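Local coordinates for protein second substrate binding domain of putative amino acid ABC transporter (Streptococcus pneumoniae, PDB 4OEN) that probably captures an amino acid outside the cell and delivers it to the membrane part of an ABC transporter, at residues Thr26-Gln40 and Asn207-Tyr221. Numbering follows the deposited sequence.
Sequences TGIDMELIKAIAKDQ and NLKANGEFQKILDKY. With SO4 (sulfate ion), chain C.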
loop_
_atom_site.group_PDB
_atom_site.type_symbol
_atom_site.label_atom_id
_atom_site.label_comp_id
_atom_site.label_asym_id
_atom_site.label_seq_id
_atom_site.Cartn_x
_atom_site.Cartn_y
_atom_site.Cartn_z
ATOM N N THR A 26 -1.450 -8.255 -11.839
ATOM C CA THR A 26 -0.143 -7.624 -11.844
ATOM C C THR A 26 -0.055 -6.784 -10.575
ATOM O O THR A 26 -0.904 -6.910 -9.695
ATOM C CB THR A 26 0.078 -6.771 -13.121
ATOM O OG1 THR A 26 1.437 -6.323 -13.179
ATOM C CG2 THR A 26 -0.848 -5.560 -13.134
ATOM N N GLY A 27 0.976 -5.949 -10.456
ATOM C CA GLY A 27 1.098 -5.089 -9.289
ATOM C C GLY A 27 2.419 -5.314 -8.581
ATOM O O GLY A 27 3.105 -6.276 -8.868
ATOM N N ILE A 28 2.762 -4.431 -7.646
ATOM C CA ILE A 28 4.005 -4.561 -6.890
ATOM C C ILE A 28 4.200 -5.959 -6.298
ATOM O O ILE A 28 5.272 -6.562 -6.411
ATOM C CB ILE A 28 4.035 -3.530 -5.747
ATOM C CG1 ILE A 28 3.993 -2.117 -6.321
ATOM C CG2 ILE A 28 5.222 -3.774 -4.823
ATOM C CD1 ILE A 28 3.868 -1.029 -5.244
ATOM N N ASP A 29 3.155 -6.471 -5.663
ATOM C CA ASP A 29 3.245 -7.762 -4.978
ATOM C C ASP A 29 3.458 -8.914 -5.919
ATOM O O ASP A 29 4.207 -9.844 -5.608
ATOM C CB ASP A 29 1.986 -8.044 -4.183
ATOM C CG ASP A 29 1.890 -7.221 -2.943
ATOM O OD1 ASP A 29 2.862 -6.494 -2.622
ATOM O OD2 ASP A 29 0.834 -7.332 -2.296
ATOM N N MET A 30 2.776 -8.857 -7.059
ATOM C CA MET A 30 2.854 -9.935 -8.042
ATOM C C MET A 30 4.245 -9.978 -8.626
ATOM O O MET A 30 4.857 -11.043 -8.721
ATOM C CB MET A 30 1.804 -9.751 -9.133
ATOM C CG MET A 30 0.358 -9.855 -8.597
ATOM S SD MET A 30 -0.081 -11.458 -7.846
ATOM C CE MET A 30 0.272 -11.191 -6.105
ATOM N N GLU A 31 4.763 -8.809 -8.994
ATOM C CA GLU A 31 6.101 -8.768 -9.559
ATOM C C GLU A 31 7.157 -9.155 -8.533
ATOM O O GLU A 31 8.114 -9.849 -8.860
ATOM C CB GLU A 31 6.399 -7.385 -10.137
ATOM C CG GLU A 31 5.558 -7.083 -11.359
ATOM C CD GLU A 31 6.123 -5.968 -12.223
ATOM O OE1 GLU A 31 7.361 -5.879 -12.392
ATOM O OE2 GLU A 31 5.315 -5.181 -12.739
ATOM N N LEU A 32 6.984 -8.696 -7.292
ATOM C CA LEU A 32 7.973 -8.941 -6.253
ATOM C C LEU A 32 8.058 -10.428 -5.893
ATOM O O LEU A 32 9.143 -10.983 -5.825
ATOM C CB LEU A 32 7.650 -8.108 -5.018
ATOM C CG LEU A 32 8.549 -8.335 -3.805
ATOM C CD1 LEU A 32 9.966 -7.920 -4.110
ATOM C CD2 LEU A 32 7.980 -7.591 -2.616
ATOM N N ILE A 33 6.920 -11.091 -5.684
ATOM C CA ILE A 33 7.012 -12.495 -5.288
ATOM C C ILE A 33 7.603 -13.345 -6.423
ATOM O O ILE A 33 8.397 -14.252 -6.177
ATOM C CB ILE A 33 5.641 -13.064 -4.827
ATOM C CG1 ILE A 33 5.848 -14.399 -4.104
ATOM C CG2 ILE A 33 4.632 -13.158 -5.977
ATOM C CD1 ILE A 33 6.747 -14.291 -2.894
ATOM N N LYS A 34 7.256 -13.030 -7.666
ATOM C CA LYS A 34 7.825 -13.737 -8.809
ATOM C C LYS A 34 9.334 -13.543 -8.917
ATOM O O LYS A 34 10.057 -14.492 -9.213
ATOM C CB LYS A 34 7.161 -13.279 -10.098
ATOM C CG LYS A 34 5.718 -13.715 -10.196
ATOM C CD LYS A 34 5.054 -13.095 -11.391
ATOM C CE LYS A 34 3.553 -13.286 -11.302
ATOM N NZ LYS A 34 2.861 -12.748 -12.498
ATOM N N ALA A 35 9.805 -12.314 -8.697
ATOM C CA ALA A 35 11.247 -12.051 -8.754
ATOM C C ALA A 35 12.004 -12.745 -7.627
ATOM O O ALA A 35 13.150 -13.192 -7.812
ATOM C CB ALA A 35 11.518 -10.548 -8.720
ATOM N N ILE A 36 11.375 -12.813 -6.459
ATOM C CA ILE A 36 11.995 -13.463 -5.315
ATOM C C ILE A 36 12.053 -14.970 -5.543
ATOM O O ILE A 36 13.066 -15.606 -5.278
ATOM C CB ILE A 36 11.243 -13.109 -4.025
ATOM C CG1 ILE A 36 11.560 -11.658 -3.654
ATOM C CG2 ILE A 36 11.614 -14.050 -2.887
ATOM C CD1 ILE A 36 10.893 -11.152 -2.382
ATOM N N ALA A 37 10.977 -15.543 -6.066
ATOM C CA ALA A 37 10.963 -16.975 -6.331
ATOM C C ALA A 37 12.066 -17.351 -7.313
ATOM O O ALA A 37 12.758 -18.354 -7.147
ATOM C CB ALA A 37 9.597 -17.405 -6.861
ATOM N N LYS A 38 12.244 -16.520 -8.328
ATOM C CA LYS A 38 13.242 -16.786 -9.341
ATOM C C LYS A 38 14.657 -16.602 -8.786
ATOM O O LYS A 38 15.562 -17.375 -9.102
ATOM C CB LYS A 38 13.007 -15.884 -10.549
ATOM C CG LYS A 38 13.979 -16.135 -11.690
ATOM C CD LYS A 38 13.589 -15.349 -12.927
ATOM C CE LYS A 38 14.530 -15.649 -14.086
ATOM N NZ LYS A 38 14.107 -14.966 -15.338
ATOM N N ASP A 39 14.842 -15.584 -7.951
ATOM C CA ASP A 39 16.144 -15.311 -7.340
ATOM C C ASP A 39 16.575 -16.434 -6.400
ATOM O O ASP A 39 17.753 -16.796 -6.326
ATOM C CB ASP A 39 16.092 -13.982 -6.581
ATOM C CG ASP A 39 17.390 -13.671 -5.855
ATOM O OD1 ASP A 39 18.338 -13.230 -6.526
ATOM O OD2 ASP A 39 17.461 -13.839 -4.618
ATOM N N GLN A 40 15.598 -16.982 -5.687
ATOM C CA GLN A 40 15.836 -17.953 -4.628
ATOM C C GLN A 40 15.653 -19.393 -5.085
ATOM O O GLN A 40 15.889 -20.325 -4.323
ATOM C CB GLN A 40 14.895 -17.664 -3.461
ATOM C CG GLN A 40 15.230 -16.374 -2.756
ATOM C CD GLN A 40 16.546 -16.456 -2.028
ATOM O OE1 GLN A 40 16.713 -17.269 -1.119
ATOM N NE2 GLN A 40 17.503 -15.614 -2.422
ATOM N N ASN A 207 18.517 -9.322 -1.833
ATOM C CA ASN A 207 19.217 -9.384 -3.120
ATOM C C ASN A 207 18.637 -8.403 -4.133
ATOM O O ASN A 207 19.370 -7.710 -4.827
ATOM C CB ASN A 207 19.172 -10.800 -3.692
ATOM C CG ASN A 207 20.025 -11.769 -2.903
ATOM O OD1 ASN A 207 20.935 -11.359 -2.186
ATOM N ND2 ASN A 207 19.743 -13.065 -3.040
ATOM N N LEU A 208 17.312 -8.339 -4.214
ATOM C CA LEU A 208 16.670 -7.431 -5.163
ATOM C C LEU A 208 16.891 -5.967 -4.787
ATOM O O LEU A 208 16.962 -5.100 -5.651
ATOM C CB LEU A 208 15.169 -7.731 -5.258
ATOM C CG LEU A 208 14.844 -9.117 -5.826
ATOM C CD1 LEU A 208 13.333 -9.371 -5.798
ATOM C CD2 LEU A 208 15.395 -9.313 -7.231
ATOM N N LYS A 209 16.976 -5.676 -3.497
ATOM C CA LYS A 209 17.336 -4.325 -3.085
ATOM C C LYS A 209 18.779 -4.010 -3.481
ATOM O O LYS A 209 19.069 -2.940 -4.021
ATOM C CB LYS A 209 17.137 -4.152 -1.580
ATOM C CG LYS A 209 15.692 -3.895 -1.199
ATOM C CD LYS A 209 15.549 -3.808 0.308
ATOM C CE LYS A 209 14.118 -3.506 0.720
ATOM N NZ LYS A 209 14.001 -3.452 2.210
ATOM N N ALA A 210 19.685 -4.952 -3.243
ATOM C CA ALA A 210 21.106 -4.690 -3.459
ATOM C C ALA A 210 21.439 -4.433 -4.929
ATOM O O ALA A 210 22.335 -3.647 -5.228
ATOM C CB ALA A 210 21.934 -5.850 -2.933
ATOM N N ASN A 211 20.717 -5.071 -5.851
ATOM C CA ASN A 211 21.081 -4.970 -7.269
ATOM C C ASN A 211 20.173 -4.056 -8.083
ATOM O O ASN A 211 20.272 -4.005 -9.309
ATOM C CB ASN A 211 21.130 -6.361 -7.920
ATOM C CG ASN A 211 19.762 -7.025 -8.046
ATOM O OD1 ASN A 211 18.713 -6.433 -7.777
ATOM N ND2 ASN A 211 19.777 -8.288 -8.466
ATOM N N GLY A 212 19.277 -3.356 -7.396
ATOM C CA GLY A 212 18.475 -2.327 -8.030
ATOM C C GLY A 212 17.156 -2.801 -8.607
ATOM O O GLY A 212 16.317 -1.983 -8.990
ATOM N N GLU A 213 16.972 -4.110 -8.685
ATOM C CA GLU A 213 15.752 -4.651 -9.271
ATOM C C GLU A 213 14.505 -4.313 -8.470
ATOM O O GLU A 213 13.447 -4.090 -9.056
ATOM C CB GLU A 213 15.872 -6.165 -9.432
ATOM C CG GLU A 213 16.957 -6.568 -10.429
ATOM C CD GLU A 213 16.823 -5.865 -11.778
ATOM O OE1 GLU A 213 15.687 -5.733 -12.289
ATOM O OE2 GLU A 213 17.863 -5.445 -12.333
ATOM N N PHE A 214 14.628 -4.248 -7.144
ATOM C CA PHE A 214 13.483 -3.909 -6.299
ATOM C C PHE A 214 12.977 -2.505 -6.605
ATOM O O PHE A 214 11.768 -2.286 -6.789
ATOM C CB PHE A 214 13.851 -4.013 -4.816
ATOM C CG PHE A 214 12.693 -3.744 -3.890
ATOM C CD1 PHE A 214 11.585 -4.564 -3.910
ATOM C CD2 PHE A 214 12.720 -2.686 -3.000
ATOM C CE1 PHE A 214 10.514 -4.333 -3.067
ATOM C CE2 PHE A 214 11.650 -2.454 -2.151
ATOM C CZ PHE A 214 10.546 -3.284 -2.192
ATOM N N GLN A 215 13.911 -1.562 -6.682
ATOM C CA GLN A 215 13.552 -0.174 -6.933
ATOM C C GLN A 215 12.876 -0.016 -8.291
ATOM O O GLN A 215 11.982 0.807 -8.446
ATOM C CB GLN A 215 14.788 0.724 -6.841
ATOM C CG GLN A 215 14.462 2.216 -6.834
ATOM C CD GLN A 215 13.599 2.627 -5.650
ATOM O OE1 GLN A 215 13.744 2.101 -4.544
ATOM N NE2 GLN A 215 12.694 3.571 -5.880
ATOM N N LYS A 216 13.288 -0.806 -9.277
ATOM C CA LYS A 216 12.658 -0.743 -10.589
ATOM C C LYS A 216 11.177 -1.165 -10.529
ATOM O O LYS A 216 10.331 -0.592 -11.218
ATOM C CB LYS A 216 13.411 -1.617 -11.592
ATOM C CG LYS A 216 14.748 -1.031 -12.032
ATOM C CD LYS A 216 15.379 -1.907 -13.094
ATOM C CE LYS A 216 16.780 -1.442 -13.443
ATOM N NZ LYS A 216 17.418 -2.398 -14.380
ATOM N N ILE A 217 10.872 -2.170 -9.717
ATOM C CA ILE A 217 9.481 -2.606 -9.551
ATOM C C ILE A 217 8.681 -1.492 -8.899
ATOM O O ILE A 217 7.592 -1.149 -9.361
ATOM C CB ILE A 217 9.386 -3.880 -8.700
ATOM C CG1 ILE A 217 10.066 -5.042 -9.420
ATOM C CG2 ILE A 217 7.923 -4.197 -8.371
ATOM C CD1 ILE A 217 10.132 -6.323 -8.585
ATOM N N LEU A 218 9.209 -0.934 -7.819
ATOM C CA LEU A 218 8.525 0.172 -7.152
ATOM C C LEU A 218 8.296 1.336 -8.106
ATOM O O LEU A 218 7.191 1.890 -8.169
ATOM C CB LEU A 218 9.318 0.654 -5.939
ATOM C CG LEU A 218 9.355 -0.319 -4.767
ATOM C CD1 LEU A 218 10.083 0.301 -3.593
ATOM C CD2 LEU A 218 7.938 -0.717 -4.380
ATOM N N ASP A 219 9.333 1.702 -8.855
ATOM C CA ASP A 219 9.252 2.861 -9.737
ATOM C C ASP A 219 8.177 2.711 -10.815
ATOM O O ASP A 219 7.570 3.694 -11.250
ATOM C CB ASP A 219 10.605 3.124 -10.399
ATOM C CG ASP A 219 11.641 3.639 -9.427
ATOM O OD1 ASP A 219 11.260 4.081 -8.318
ATOM O OD2 ASP A 219 12.842 3.625 -9.786
ATOM N N LYS A 220 7.948 1.477 -11.250
ATOM C CA LYS A 220 6.986 1.221 -12.307
ATOM C C LYS A 220 5.592 1.661 -11.872
ATOM O O LYS A 220 4.832 2.244 -12.654
ATOM C CB LYS A 220 6.981 -0.266 -12.681
ATOM C CG LYS A 220 5.876 -0.658 -13.645
ATOM C CD LYS A 220 5.952 -2.137 -13.992
ATOM C CE LYS A 220 4.851 -2.524 -14.963
ATOM N NZ LYS A 220 4.893 -3.976 -15.286
ATOM N N TYR A 221 5.277 1.390 -10.608
ATOM C CA TYR A 221 3.943 1.658 -10.081
ATOM C C TYR A 221 3.817 3.006 -9.387
ATOM O O TYR A 221 2.746 3.617 -9.383
ATOM C CB TYR A 221 3.566 0.531 -9.121
ATOM C CG TYR A 221 3.449 -0.753 -9.871
ATOM C CD1 TYR A 221 2.267 -1.061 -10.548
ATOM C CD2 TYR A 221 4.498 -1.665 -9.915
ATOM C CE1 TYR A 221 2.146 -2.226 -11.271
ATOM C CE2 TYR A 221 4.378 -2.851 -10.634
ATOM C CZ TYR A 221 3.197 -3.124 -11.304
ATOM O OH TYR A 221 3.040 -4.289 -12.041
HETATM S S SO4 C . 21.237 -16.060 -1.452
HETATM O O1 SO4 C . 20.934 -16.359 -2.850
HETATM O O2 SO4 C . 22.588 -15.513 -1.353
HETATM O O3 SO4 C . 20.281 -15.090 -0.932
HETATM O O4 SO4 C . 21.151 -17.287 -0.664
#
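E31 reaches from helix 28-40 to K220 and Y221 on helix 213-222, which runs nearly antiparallel to it in one lobe of this type II periplasmic binding protein fold, so the C-terminal end of the chain packs against the first long helix. CB of E31 lies 4.0 Å from CG2 of I217; CG then swings to the side of the backbone N (chi1 -68°), and the extended chain carries the carboxylate to the edge of the Y221 ring, the two planes 69° apart. OE1 stays beside CG1 of I217, while OE2 takes two bonds: the Y221 hydroxyl gives its proton on the anti side at 2.5 Å from OH to OE2, and NZ of K220 forms a salt bridge from the syn side. The Y221 OH also accepts from N of G27, the N-cap residue, and OG1 of T26 lies 2.8 Å from that same Y221 OH. One face of the ring carries CG of K220, the other N of I28, whose CG1 sits 3.7 Å from CD2 of Y221. Further along, CD1 of L32 meets the edge of F214, and CD1 of L208 touches both CB of A35 and CG1 of I36. At the far end, NE2 of Q40 and ND2 of N207 share O3 of a sulfate, probably from the crystallisation liquor, and ND2 of N207 gives a nearly straight hydrogen bond (174°) of 2.9 Å to the syn lone pair of D39 OD2.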